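Local coordinates for Tat-secreted protein Rv2525c (Mycobacterium tuberculosis, PDB 4PMQ), which may act as a peptidoglycan hydrolase with glycosidase activity and shows esterase activity toward p-nitrophenyl esters in vitro, at residues Pro124-Trp129 with Asp153-Tyr158; Lys145-Ala150 with Tyr170-Ala175. All blocks are in the same frame, centred on the assembly; numbering follows the deposited sequence. Where two conformers were deposited one is given.

Contact 1. Residues Pro124-Trp129 with Asp153-Tyr158; sequences PYLRSW and DGLGSY
L155 pushes the end of its side chain against one side of helix 115-133, where L126 and R127 receive it. Both of its methyls meet L126 CB, and each then reaches on to a different neighbour. CD1 sits 3.8 Å from L126 CB and also comes near L126 CD1, so it lies along the root and one branch of that leucine, the two side chains crossing at a slant. CD2 carries on to R127 CG at 3.7 Å, also near the backbone N of R127; here the chains cross at about a right angle, and only the aliphatic root of the arginine takes part. From CG to NE that arginine runs extended, carrying its guanidinium outward past the leucine, with NH2 still 6.0 Å from D153 OD2, too far for a salt bridge.

The chi1 of L155, -110°, falls away from the staggered positions, probably the price of setting both methyls against the helix. Y118, V123 and E130 of the same helix also touch this side chain. Just before it, G154 ends helix 144-153 in a Schellman motif, its positive phi turning the chain toward strand 158-161. On the inner side, L126 rests on A107 of strand 105-108, so the helix is held between sheet and loop.

Across the two segments the closest contacts are all carbon to carbon, and the 164 Å² buried here points to hydrophobic burial and shape as what holds this loop to the helix, while D153 OD2 and G156 N bond to Y118 OH and E130 OE2 of the same helix.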
loop_
_atom_site.group_PDB
_atom_site.type_symbol
_atom_site.label_atom_id
_atom_site.label_comp_id
_atom_site.label_asym_id
_atom_site.label_seq_id
_atom_site.Cartn_x
_atom_site.Cartn_y
_atom_site.Cartn_z
ATOM N N PRO A 124 7.605 5.500 -15.693
ATOM C CA PRO A 124 7.455 4.221 -16.417
ATOM C C PRO A 124 7.045 3.089 -15.465
ATOM O O PRO A 124 6.324 2.174 -15.882
ATOM C CB PRO A 124 8.818 3.979 -17.054
ATOM C CG PRO A 124 9.748 4.977 -16.469
ATOM C CD PRO A 124 8.940 6.103 -15.903
ATOM N N TYR A 125 7.544 3.124 -14.183
ATOM C CA TYR A 125 7.195 2.082 -13.196
ATOM C C TYR A 125 5.662 2.033 -12.980
ATOM O O TYR A 125 5.026 0.978 -13.154
ATOM C CB TYR A 125 7.910 2.348 -11.852
ATOM C CG TYR A 125 7.559 1.337 -10.782
ATOM C CD1 TYR A 125 8.019 0.023 -10.860
ATOM C CD2 TYR A 125 6.775 1.692 -9.684
ATOM C CE1 TYR A 125 7.691 -0.918 -9.892
ATOM C CE2 TYR A 125 6.432 0.750 -8.708
ATOM C CZ TYR A 125 6.876 -0.561 -8.829
ATOM O OH TYR A 125 6.539 -1.516 -7.898
ATOM N N LEU A 126 5.075 3.200 -12.675
ATOM C CA LEU A 126 3.632 3.313 -12.418
ATOM C C LEU A 126 2.793 3.083 -13.701
ATOM O O LEU A 126 1.697 2.507 -13.616
ATOM C CB LEU A 126 3.290 4.657 -11.758
ATOM C CG LEU A 126 3.790 4.846 -10.311
ATOM C CD1 LEU A 126 3.400 6.215 -9.772
ATOM C CD2 LEU A 126 3.281 3.735 -9.358
ATOM N N ARG A 127 3.316 3.494 -14.885
ATOM C CA ARG A 127 2.605 3.233 -16.145
ATOM C C ARG A 127 2.555 1.689 -16.370
ATOM O O ARG A 127 1.533 1.188 -16.856
ATOM C CB ARG A 127 3.238 3.960 -17.325
ATOM C CG ARG A 127 2.995 5.467 -17.302
ATOM C CD ARG A 127 3.599 6.133 -18.523
ATOM N NE ARG A 127 3.226 7.547 -18.625
ATOM C CZ ARG A 127 3.891 8.451 -19.332
ATOM N NH1 ARG A 127 4.992 8.109 -19.991
ATOM N NH2 ARG A 127 3.487 9.715 -19.348
ATOM N N SER A 128 3.640 0.943 -15.994
ATOM C CA SER A 128 3.610 -0.533 -16.103
ATOM C C SER A 128 2.543 -1.121 -15.204
ATOM O O SER A 128 1.829 -2.040 -15.628
ATOM C CB SER A 128 4.962 -1.138 -15.760
ATOM O OG SER A 128 5.827 -0.984 -16.865
ATOM N N TRP A 129 2.398 -0.589 -13.955
ATOM C CA TRP A 129 1.320 -1.044 -13.090
ATOM C C TRP A 129 -0.025 -0.826 -13.797
ATOM O O TRP A 129 -0.850 -1.742 -13.816
ATOM C CB TRP A 129 1.357 -0.325 -11.739
ATOM C CG TRP A 129 2.224 -1.033 -10.746
ATOM C CD1 TRP A 129 3.572 -0.905 -10.583
ATOM C CD2 TRP A 129 1.791 -2.015 -9.790
ATOM N NE1 TRP A 129 4.006 -1.720 -9.554
ATOM C CE2 TRP A 129 2.942 -2.440 -9.075
ATOM C CE3 TRP A 129 0.549 -2.591 -9.481
ATOM C CZ2 TRP A 129 2.869 -3.364 -8.022
ATOM C CZ3 TRP A 129 0.478 -3.515 -8.441
ATOM C CH2 TRP A 129 1.624 -3.879 -7.715
ATOM N N ASP A 153 -0.013 14.280 -13.701
ATOM C CA ASP A 153 0.247 13.461 -14.898
ATOM C C ASP A 153 -0.875 12.473 -15.233
ATOM O O ASP A 153 -0.763 11.744 -16.227
ATOM C CB ASP A 153 1.545 12.690 -14.755
ATOM C CG ASP A 153 2.767 13.589 -14.894
ATOM O OD1 ASP A 153 2.645 14.666 -15.537
ATOM O OD2 ASP A 153 3.860 13.178 -14.442
ATOM N N GLY A 154 -1.893 12.397 -14.380
ATOM C CA GLY A 154 -2.977 11.447 -14.588
ATOM C C GLY A 154 -2.514 10.015 -14.390
ATOM O O GLY A 154 -3.038 9.101 -15.037
ATOM N N LEU A 155 -1.519 9.802 -13.482
ATOM C CA LEU A 155 -0.982 8.491 -13.154
ATOM C C LEU A 155 -1.582 8.008 -11.854
ATOM O O LEU A 155 -1.478 8.713 -10.831
ATOM C CB LEU A 155 0.535 8.592 -12.976
ATOM C CG LEU A 155 1.444 7.991 -13.973
ATOM C CD1 LEU A 155 2.875 8.074 -13.431
ATOM C CD2 LEU A 155 1.076 6.527 -14.268
ATOM N N GLY A 156 -2.203 6.837 -11.882
ATOM C CA GLY A 156 -2.809 6.274 -10.695
ATOM C C GLY A 156 -4.215 6.795 -10.450
ATOM O O GLY A 156 -4.602 7.864 -10.959
ATOM N N SER A 157 -4.966 6.059 -9.628
ATOM C CA SER A 157 -6.345 6.433 -9.293
ATOM C C SER A 157 -6.541 6.583 -7.791
ATOM O O SER A 157 -7.501 7.221 -7.363
ATOM C CB SER A 157 -7.329 5.397 -9.844
ATOM O OG SER A 157 -7.368 5.492 -11.261
ATOM N N TYR A 158 -5.689 5.907 -6.992
ATOM C CA TYR A 158 -5.778 5.942 -5.524
ATOM C C TYR A 158 -4.449 6.411 -4.969
ATOM O O TYR A 158 -3.384 6.056 -5.482
ATOM C CB TYR A 158 -6.137 4.573 -4.949
ATOM C CG TYR A 158 -7.561 4.139 -5.240
ATOM C CD1 TYR A 158 -8.583 4.419 -4.343
ATOM C CD2 TYR A 158 -7.869 3.389 -6.383
ATOM C CE1 TYR A 158 -9.897 4.018 -4.588
ATOM C CE2 TYR A 158 -9.189 3.001 -6.653
ATOM C CZ TYR A 158 -10.193 3.298 -5.732
ATOM O OH TYR A 158 -11.500 2.905 -5.905
#

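Contact 2. Residues Lys145-Ala150 with Tyr170-Ala175; sequences KTIDWA and YTHPAA
This is a histidine-carboxylate contact backed by an aliphatic face, joining helix 144-153 to the loop that leads into strand 177-181. H172 reaches across to the helix and is met by two consecutive residues, D148 at its edge and I147 over a face. The NE2-H of the imidazole points at D148 OD1 over 2.6 Å, a short and nearly straight bond (164° at the hydrogen). The oxygen lies in the ring plane and accepts through its anti lone pair, on the side away from OD2, while the carboxylate plane is turned 46° from the ring. D148 gets there with CG anti to the backbone N (chi1 -153°), which swings its carboxylate out beside the helix.

I147 CG2 stands almost exactly over the ring centre, 4.0 Å from the centroid, a CH-pi contact. It covers one face of the imidazole; P173 CD, from the very next residue, lies toward the rim of the other.

The sequence family belongs to the TIM-barrel clan, and here the helix follows strand 138-142 while the loop connects strands 158-161 and 177-181, which pair in parallel. The loop itself bends in a type I beta turn from H172 to A175, closed by A175 N to H172 O at 3.1 Å. Inside that turn A174 N donates to H172 ND1 at 2.9 Å, close to the ring plane. With ND1 as acceptor and NE2 as donor, the bonds fit a neutral imidazole protonated on NE2, and together they fix the rotation of the ring. Q161 of strand 158-161 holds the backbone of the loop at Y170 O and H172 N.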
loop_
_atom_site.group_PDB
_atom_site.type_symbol
_atom_site.label_atom_id
_atom_site.label_comp_id
_atom_site.label_asym_id
_atom_site.label_seq_id
_atom_site.Cartn_x
_atom_site.Cartn_y
_atom_site.Cartn_z
ATOM N N LYS A 145 4.339 15.286 -2.310
ATOM C CA LYS A 145 4.976 15.868 -3.498
ATOM C C LYS A 145 4.839 14.913 -4.694
ATOM O O LYS A 145 4.522 15.343 -5.817
ATOM C CB LYS A 145 6.457 16.156 -3.215
ATOM C CG LYS A 145 7.154 16.867 -4.376
ATOM C CD LYS A 145 8.542 17.368 -3.992
ATOM C CE LYS A 145 9.050 18.482 -4.885
ATOM N NZ LYS A 145 8.089 19.615 -5.034
ATOM N N THR A 146 5.103 13.631 -4.450
ATOM C CA THR A 146 5.051 12.589 -5.481
ATOM C C THR A 146 3.591 12.347 -5.901
ATOM O O THR A 146 3.303 12.162 -7.096
ATOM C CB THR A 146 5.771 11.317 -4.973
ATOM O OG1 THR A 146 7.133 11.651 -4.656
ATOM C CG2 THR A 146 5.792 10.203 -6.048
ATOM N N ILE A 147 2.673 12.362 -4.920
ATOM C CA ILE A 147 1.251 12.245 -5.212
ATOM C C ILE A 147 0.857 13.393 -6.144
ATOM O O ILE A 147 0.200 13.157 -7.160
ATOM C CB ILE A 147 0.402 12.229 -3.921
ATOM C CG1 ILE A 147 0.547 10.860 -3.205
ATOM C CG2 ILE A 147 -1.075 12.524 -4.229
ATOM C CD1 ILE A 147 -0.004 10.913 -1.772
ATOM N N ASP A 148 1.329 14.625 -5.846
ATOM C CA ASP A 148 0.924 15.741 -6.708
ATOM C C ASP A 148 1.444 15.570 -8.140
ATOM O O ASP A 148 0.718 15.832 -9.112
ATOM C CB ASP A 148 1.367 17.096 -6.152
ATOM C CG ASP A 148 0.393 18.127 -6.664
ATOM O OD1 ASP A 148 -0.708 18.235 -6.081
ATOM O OD2 ASP A 148 0.691 18.770 -7.704
ATOM N N TRP A 149 2.691 15.111 -8.271
ATOM C CA TRP A 149 3.231 14.911 -9.618
ATOM C C TRP A 149 2.406 13.882 -10.383
ATOM O O TRP A 149 2.071 14.111 -11.558
ATOM C CB TRP A 149 4.682 14.440 -9.564
ATOM C CG TRP A 149 5.689 15.439 -9.084
ATOM C CD1 TRP A 149 5.735 16.770 -9.380
ATOM C CD2 TRP A 149 6.930 15.135 -8.413
ATOM N NE1 TRP A 149 6.895 17.329 -8.866
ATOM C CE2 TRP A 149 7.647 16.343 -8.285
ATOM C CE3 TRP A 149 7.504 13.951 -7.919
ATOM C CZ2 TRP A 149 8.896 16.409 -7.646
ATOM C CZ3 TRP A 149 8.744 14.019 -7.292
ATOM C CH2 TRP A 149 9.387 15.248 -7.098
ATOM N N ALA A 150 2.049 12.762 -9.700
ATOM C CA ALA A 150 1.258 11.659 -10.294
ATOM C C ALA A 150 -0.159 12.151 -10.669
ATOM O O ALA A 150 -0.629 11.887 -11.777
ATOM C CB ALA A 150 1.191 10.499 -9.329
ATOM N N TYR A 170 0.572 18.390 6.892
ATOM C CA TYR A 170 -0.197 18.474 5.647
ATOM C C TYR A 170 -0.826 17.156 5.220
ATOM O O TYR A 170 -0.180 16.113 5.245
ATOM C CB TYR A 170 0.739 18.946 4.511
ATOM C CG TYR A 170 0.070 19.132 3.160
ATOM C CD1 TYR A 170 -0.831 20.177 2.942
ATOM C CD2 TYR A 170 0.397 18.318 2.081
ATOM C CE1 TYR A 170 -1.398 20.398 1.682
ATOM C CE2 TYR A 170 -0.205 18.489 0.834
ATOM C CZ TYR A 170 -1.089 19.540 0.632
ATOM O OH TYR A 170 -1.611 19.762 -0.614
ATOM N N THR A 171 -2.062 17.248 4.687
ATOM C CA THR A 171 -2.707 16.103 4.073
ATOM C C THR A 171 -3.042 16.519 2.636
ATOM O O THR A 171 -3.827 17.459 2.458
ATOM C CB THR A 171 -3.939 15.673 4.879
ATOM O OG1 THR A 171 -3.518 15.264 6.182
ATOM C CG2 THR A 171 -4.678 14.514 4.225
ATOM N N HIS A 172 -2.542 15.765 1.616
ATOM C CA HIS A 172 -2.852 16.116 0.225
ATOM C C HIS A 172 -4.355 15.986 -0.025
ATOM O O HIS A 172 -4.919 14.973 0.369
ATOM C CB HIS A 172 -2.064 15.235 -0.776
ATOM C CG HIS A 172 -2.051 15.792 -2.160
ATOM N ND1 HIS A 172 -3.160 15.725 -2.979
ATOM C CD2 HIS A 172 -1.070 16.459 -2.811
ATOM C CE1 HIS A 172 -2.820 16.353 -4.090
ATOM N NE2 HIS A 172 -1.572 16.795 -4.038
ATOM N N PRO A 173 -5.013 16.994 -0.656
ATOM C CA PRO A 173 -6.476 16.908 -0.885
ATOM C C PRO A 173 -6.900 15.758 -1.803
ATOM O O PRO A 173 -8.089 15.434 -1.841
ATOM C CB PRO A 173 -6.826 18.269 -1.514
ATOM C CG PRO A 173 -5.563 18.768 -2.090
ATOM C CD PRO A 173 -4.475 18.273 -1.160
ATOM N N ALA A 174 -5.970 15.164 -2.560
ATOM C CA ALA A 174 -6.320 14.037 -3.443
ATOM C C ALA A 174 -6.162 12.674 -2.733
ATOM O O ALA A 174 -6.612 11.658 -3.272
ATOM C CB ALA A 174 -5.445 14.050 -4.693
ATOM N N ALA A 175 -5.504 12.644 -1.553
ATOM C CA ALA A 175 -5.221 11.356 -0.890
ATOM C C ALA A 175 -6.487 10.683 -0.350
ATOM O O ALA A 175 -7.403 11.347 0.165
ATOM C CB ALA A 175 -4.216 11.543 0.236
#

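Overall arrangement
Along the chain the four segments alternate: 124-129, then 145-150, then 153-158, then 170-175. Helix 144-153 therefore links the contacts, giving its middle to contact 2 and its C-terminal exit to contact 1. Their centres are about 14 Å apart, and they touch through a probable hydrogen bond from L155 N to A150 O, 2.8 Å long. Both lie within the glycoside hydrolase-like domain, where the parallel strands 105-108, 138-142, 158-161 and 177-181 are neighbours in that order. Contact 1 fastens the connection entering strand 158-161 to helix 115-133, one strand-helix unit earlier; contact 2 fastens the connection leaving that strand back to helix 144-153, which precedes it, so the two sit toward opposite ends of the strand.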